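Side-chain contacts in catechol 2,3-dioxygenase (Pseudomonas sp. KL28, PDB 3HPY), which probably cleaves the ring of catechol with dioxygen at a non-haem iron, giving 2-hydroxy-6-oxohexa-2,4-dienoate, and works as a homotetramer: residues C[289-292]-C[293-297]; C[224-227]-C[228-231]. One frame throughout, in Å; residues are numbered along the deposited sequence.

Contact 1. Residues C[289-292]-C[293-297]; sequences FAQG and LDYPQ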
loop_
_atom_site.group_PDB
_atom_site.type_symbol
_atom_site.label_atom_id
_atom_site.label_comp_id
_atom_site.label_asym_id
_atom_site.label_seq_id
_atom_site.Cartn_x
_atom_site.Cartn_y
_atom_site.Cartn_z
ATOM N N PHE C 289 -17.774 -20.321 9.381
ATOM C CA PHE C 289 -16.836 -20.523 8.300
ATOM C C PHE C 289 -16.901 -19.464 7.138
ATOM O O PHE C 289 -15.907 -19.276 6.429
ATOM C CB PHE C 289 -16.975 -22.003 7.894
ATOM C CG PHE C 289 -16.139 -22.429 6.736
ATOM C CD1 PHE C 289 -14.724 -22.436 6.776
ATOM C CD2 PHE C 289 -16.781 -22.765 5.549
ATOM C CE1 PHE C 289 -13.961 -22.807 5.624
ATOM C CE2 PHE C 289 -16.061 -23.132 4.402
ATOM C CZ PHE C 289 -14.639 -23.139 4.424
ATOM N N ALA C 290 -18.023 -18.734 6.993
ATOM C CA ALA C 290 -18.175 -17.661 5.969
ATOM C C ALA C 290 -17.153 -16.537 6.230
ATOM O O ALA C 290 -16.594 -15.947 5.300
ATOM C CB ALA C 290 -19.601 -17.063 6.014
ATOM N N GLN C 291 -16.948 -16.244 7.512
ATOM C CA GLN C 291 -16.001 -15.228 7.955
ATOM C C GLN C 291 -14.566 -15.712 7.762
ATOM O O GLN C 291 -13.661 -14.917 7.508
ATOM C CB GLN C 291 -16.191 -14.901 9.436
ATOM C CG GLN C 291 -15.566 -13.555 9.760
ATOM C CD GLN C 291 -15.568 -13.178 11.227
ATOM O OE1 GLN C 291 -15.691 -11.999 11.563
ATOM N NE2 GLN C 291 -15.408 -14.163 12.106
ATOM N N GLY C 292 -14.369 -17.021 7.919
ATOM C CA GLY C 292 -13.053 -17.621 7.757
ATOM C C GLY C 292 -12.631 -17.668 6.298
ATOM O O GLY C 292 -11.442 -17.638 5.972
ATOM N N LEU C 293 -13.640 -17.756 5.435
ATOM C CA LEU C 293 -13.507 -17.784 3.982
ATOM C C LEU C 293 -13.333 -16.294 3.577
ATOM O O LEU C 293 -12.255 -15.908 3.123
ATOM C CB LEU C 293 -14.789 -18.411 3.398
ATOM C CG LEU C 293 -14.935 -19.091 2.034
ATOM C CD1 LEU C 293 -14.531 -18.109 0.967
ATOM C CD2 LEU C 293 -14.105 -20.378 1.954
ATOM N N ASP C 294 -14.373 -15.467 3.745
ATOM C CA ASP C 294 -14.271 -14.023 3.451
ATOM C C ASP C 294 -14.315 -13.381 4.802
ATOM O O ASP C 294 -15.224 -13.623 5.590
ATOM C CB ASP C 294 -15.469 -13.452 2.661
ATOM C CG ASP C 294 -15.113 -12.179 1.839
ATOM O OD1 ASP C 294 -14.634 -11.150 2.381
ATOM O OD2 ASP C 294 -15.342 -12.221 0.614
ATOM N N TYR C 295 -13.335 -12.559 5.093
ATOM C CA TYR C 295 -13.402 -11.926 6.362
ATOM C C TYR C 295 -14.200 -10.610 6.297
ATOM O O TYR C 295 -15.215 -10.489 6.984
ATOM C CB TYR C 295 -12.017 -11.714 6.914
ATOM C CG TYR C 295 -12.108 -11.207 8.303
ATOM C CD1 TYR C 295 -12.518 -12.036 9.349
ATOM C CD2 TYR C 295 -11.807 -9.891 8.572
ATOM C CE1 TYR C 295 -12.615 -11.549 10.641
ATOM C CE2 TYR C 295 -11.899 -9.389 9.847
ATOM C CZ TYR C 295 -12.292 -10.216 10.879
ATOM O OH TYR C 295 -12.295 -9.712 12.151
ATOM N N PRO C 296 -13.797 -9.627 5.452
ATOM C CA PRO C 296 -14.666 -8.435 5.519
ATOM C C PRO C 296 -16.148 -8.768 5.430
ATOM O O PRO C 296 -16.960 -8.378 6.286
ATOM C CB PRO C 296 -14.192 -7.554 4.358
ATOM C CG PRO C 296 -13.434 -8.442 3.457
ATOM C CD PRO C 296 -12.849 -9.553 4.319
ATOM N N GLN C 297 -16.475 -9.480 4.361
ATOM C CA GLN C 297 -17.814 -9.957 4.118
ATOM C C GLN C 297 -17.909 -11.169 5.052
ATOM O O GLN C 297 -18.320 -11.017 6.231
ATOM C CB GLN C 297 -17.939 -10.420 2.653
ATOM C CG GLN C 297 -17.828 -9.291 1.606
ATOM C CD GLN C 297 -18.245 -9.718 0.205
ATOM O OE1 GLN C 297 -19.092 -10.593 0.042
ATOM N NE2 GLN C 297 -17.663 -9.084 -0.811
#
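Gln-291 and Tyr-295 lie alongside each other, one turn apart, and point the same way. The amide and the ring are 25° from parallel. Gln-291 CG sits 3.4 Å from Tyr-295 CD1. Gln-291 OE1 comes to 3.2 Å from Tyr-295 CE1, obliquely to the ring. The glutamine chain is extended beyond CG, and with chi1 at -160° it leaves beside its own carbonyl carbon and runs along the CD1-CE1 side of the ring. Gln-291 O is at the ring edge, in plane, and it also takes a CA-H...O contact from Tyr-295 CA at 3.2 Å.

The second pair is apolar. Leu-293 CD2 meets Phe-289 CZ at 3.7 Å, obliquely to the ring.

Two backbone bonds close the last turn under the Phe-289/Leu-293 pair. Leu-293 N bonds to Phe-289 O at 2.9 Å, and Asp-294 N to Ala-290 O at 2.8 Å. Asp-294 is the first residue to leave helical angles. Its OD1 then accepts from Gln-297 N at 3.2 Å, from above the carboxylate plane, in an Asx motif. The same OD1 is hydrogen-bonded to Thr-246 OG1, so two donors hold this buried oxygen.

Further out, Gly-292 makes backbone bonds to Gly-249 and Val-250, and Tyr-295 to Arg-247. Ser-235 of the second subunit bonds to Tyr-295 O and weakly to Gln-291 OE1, while Pro-138 of the third subunit packs against the Tyr-295 side chain.

The Leu-293 side chain is about 5 Å from the bound 4-methylcatechol. The arrangement is the end of the short helix 289-293, followed by an Asx motif, beside the substrate pocket of an extradiol dioxygenase.

Contact 2. Residues C[224-227]-C[228-231]; sequences WEQV and LRAG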
loop_
_atom_site.group_PDB
_atom_site.type_symbol
_atom_site.label_atom_id
_atom_site.label_comp_id
_atom_site.label_asym_id
_atom_site.label_seq_id
_atom_site.Cartn_x
_atom_site.Cartn_y
_atom_site.Cartn_z
ATOM N N TRP C 224 -0.575 -5.727 -0.773
ATOM C CA TRP C 224 -2.003 -5.547 -1.000
ATOM C C TRP C 224 -2.221 -4.823 -2.326
ATOM O O TRP C 224 -3.135 -5.150 -3.065
ATOM C CB TRP C 224 -2.604 -4.733 0.141
ATOM C CG TRP C 224 -4.091 -4.461 0.057
ATOM C CD1 TRP C 224 -4.708 -3.269 0.300
ATOM C CD2 TRP C 224 -5.146 -5.413 -0.179
ATOM N NE1 TRP C 224 -6.073 -3.413 0.235
ATOM C CE2 TRP C 224 -6.371 -4.716 -0.055
ATOM C CE3 TRP C 224 -5.175 -6.783 -0.482
ATOM C CZ2 TRP C 224 -7.620 -5.346 -0.221
ATOM C CZ3 TRP C 224 -6.414 -7.412 -0.649
ATOM C CH2 TRP C 224 -7.619 -6.690 -0.516
ATOM N N GLU C 225 -1.397 -3.829 -2.628
ATOM C CA GLU C 225 -1.562 -3.136 -3.895
ATOM C C GLU C 225 -1.272 -4.089 -5.050
ATOM O O GLU C 225 -1.833 -3.933 -6.130
ATOM C CB GLU C 225 -0.656 -1.896 -3.964
ATOM C CG GLU C 225 -0.981 -0.912 -2.852
ATOM C CD GLU C 225 -0.982 0.532 -3.298
ATOM O OE1 GLU C 225 -0.091 0.930 -4.094
ATOM O OE2 GLU C 225 -1.872 1.273 -2.834
ATOM N N GLN C 226 -0.417 -5.088 -4.842
ATOM C CA GLN C 226 -0.158 -6.013 -5.942
ATOM C C GLN C 226 -1.388 -6.892 -6.174
ATOM O O GLN C 226 -1.607 -7.382 -7.280
ATOM C CB GLN C 226 1.071 -6.872 -5.665
ATOM C CG GLN C 226 2.385 -6.149 -5.896
ATOM C CD GLN C 226 2.458 -5.494 -7.256
ATOM O OE1 GLN C 226 2.446 -4.265 -7.366
ATOM N NE2 GLN C 226 2.528 -6.302 -8.302
ATOM N N VAL C 227 -2.208 -7.069 -5.138
ATOM C CA VAL C 227 -3.413 -7.884 -5.280
ATOM C C VAL C 227 -4.421 -7.145 -6.157
ATOM O O VAL C 227 -5.102 -7.747 -6.992
ATOM C CB VAL C 227 -4.046 -8.198 -3.906
ATOM C CG1 VAL C 227 -5.337 -8.988 -4.087
ATOM C CG2 VAL C 227 -3.069 -9.029 -3.066
ATOM N N LEU C 228 -4.510 -5.836 -5.962
ATOM C CA LEU C 228 -5.410 -5.005 -6.753
ATOM C C LEU C 228 -5.000 -5.094 -8.217
ATOM O O LEU C 228 -5.815 -5.365 -9.089
ATOM C CB LEU C 228 -5.319 -3.560 -6.289
ATOM C CG LEU C 228 -6.005 -2.540 -7.201
ATOM C CD1 LEU C 228 -7.469 -2.923 -7.361
ATOM C CD2 LEU C 228 -5.861 -1.135 -6.601
ATOM N N ARG C 229 -3.718 -4.870 -8.470
ATOM C CA ARG C 229 -3.181 -4.924 -9.817
ATOM C C ARG C 229 -3.463 -6.276 -10.483
ATOM O O ARG C 229 -3.718 -6.332 -11.688
ATOM C CB ARG C 229 -1.689 -4.632 -9.724
ATOM C CG ARG C 229 -0.839 -5.061 -10.885
ATOM C CD ARG C 229 0.523 -4.436 -10.696
ATOM N NE ARG C 229 1.321 -4.525 -11.905
ATOM C CZ ARG C 229 1.711 -5.662 -12.469
ATOM N NH1 ARG C 229 1.378 -6.838 -11.934
ATOM N NH2 ARG C 229 2.450 -5.625 -13.571
ATOM N N ALA C 230 -3.402 -7.356 -9.697
ATOM C CA ALA C 230 -3.687 -8.698 -10.218
ATOM C C ALA C 230 -5.130 -8.657 -10.700
ATOM O O ALA C 230 -5.443 -9.132 -11.789
ATOM C CB ALA C 230 -3.534 -9.752 -9.118
ATOM N N GLY C 231 -5.995 -8.076 -9.874
ATOM C CA GLY C 231 -7.399 -7.961 -10.225
ATOM C C GLY C 231 -7.592 -7.190 -11.518
ATOM O O GLY C 231 -8.345 -7.630 -12.400
HETATM O O HOH W 1 0.084 -8.097 -9.818
#
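Gln-226 lays its amide beside the extended side chain of Arg-229, with both pointing the same way. NE2 of Gln-226 is 3.6 Å from Arg-229 CD and OE1 of the same amide is 3.8 Å from that carbon, so the end of the amide rests on the aliphatic part of the arginine. The amide and guanidinium planes are 30° apart, and NE2 approaches the guanidinium obliquely. Gln-226 reaches this position by a bend at chi2 (-52°), which folds its end back over the next turn. Arg-229 is straight from CG to NE.

Water 1 joins the two residues a second time. It donates to Gln-226 O at 3.1 Å and accepts from Arg-229 NH1 at 2.8 Å, lying at the guanidinium edge, in plane. Gln-226 O also accepts from Ala-230 N at 3.0 Å. NH1 has a further partner in Gly-146 O, and NE forms a salt bridge with Glu-144 of the fourth subunit. The buried guanidinium is thus held within its own chain and across a subunit interface.

The frame is the first two turns of helix 224-236, in the C-terminal glyoxalase-type (VOC) part of the chain. The four backbone bonds joining 224-227 to 228-231 are i+4 bonds, the straightest being Arg-229 N to Glu-225 O at 173°. Trp-224 O also accepts from Val-227 N, three residues on.

One face of the helix lies on the sheet. Val-227 packs on Ile-256 and Met-270, and Ala-230 on Thr-268. Ala-230 CB also touches Val-227 O at 3.3 Å. Elsewhere on the helix, Trp-224 stacks on Trp-224 of the second subunit and donates through NE1 to its backbone oxygen. Leu-228 packs on that same indole of the second subunit.

Contact 2 comes first along the chain, at the start of helix 224-236. Contact 1 follows at the C-terminal end of the modelled chain, on helix 289-293 and the loop after it. Their centres are 19 Å apart. The nearest atoms are about 7 Å apart, so they do not touch. Strand 254-259 connects them indirectly: helix 224-236 packs against it, and it pairs with strand 246-247, on which Tyr-295 and Pro-296 rest. Contact 1 lies closer to the bound 4-methylcatechol. Both touch the second subunit, and each meets one further subunit, so both belong to the tetramer interfaces.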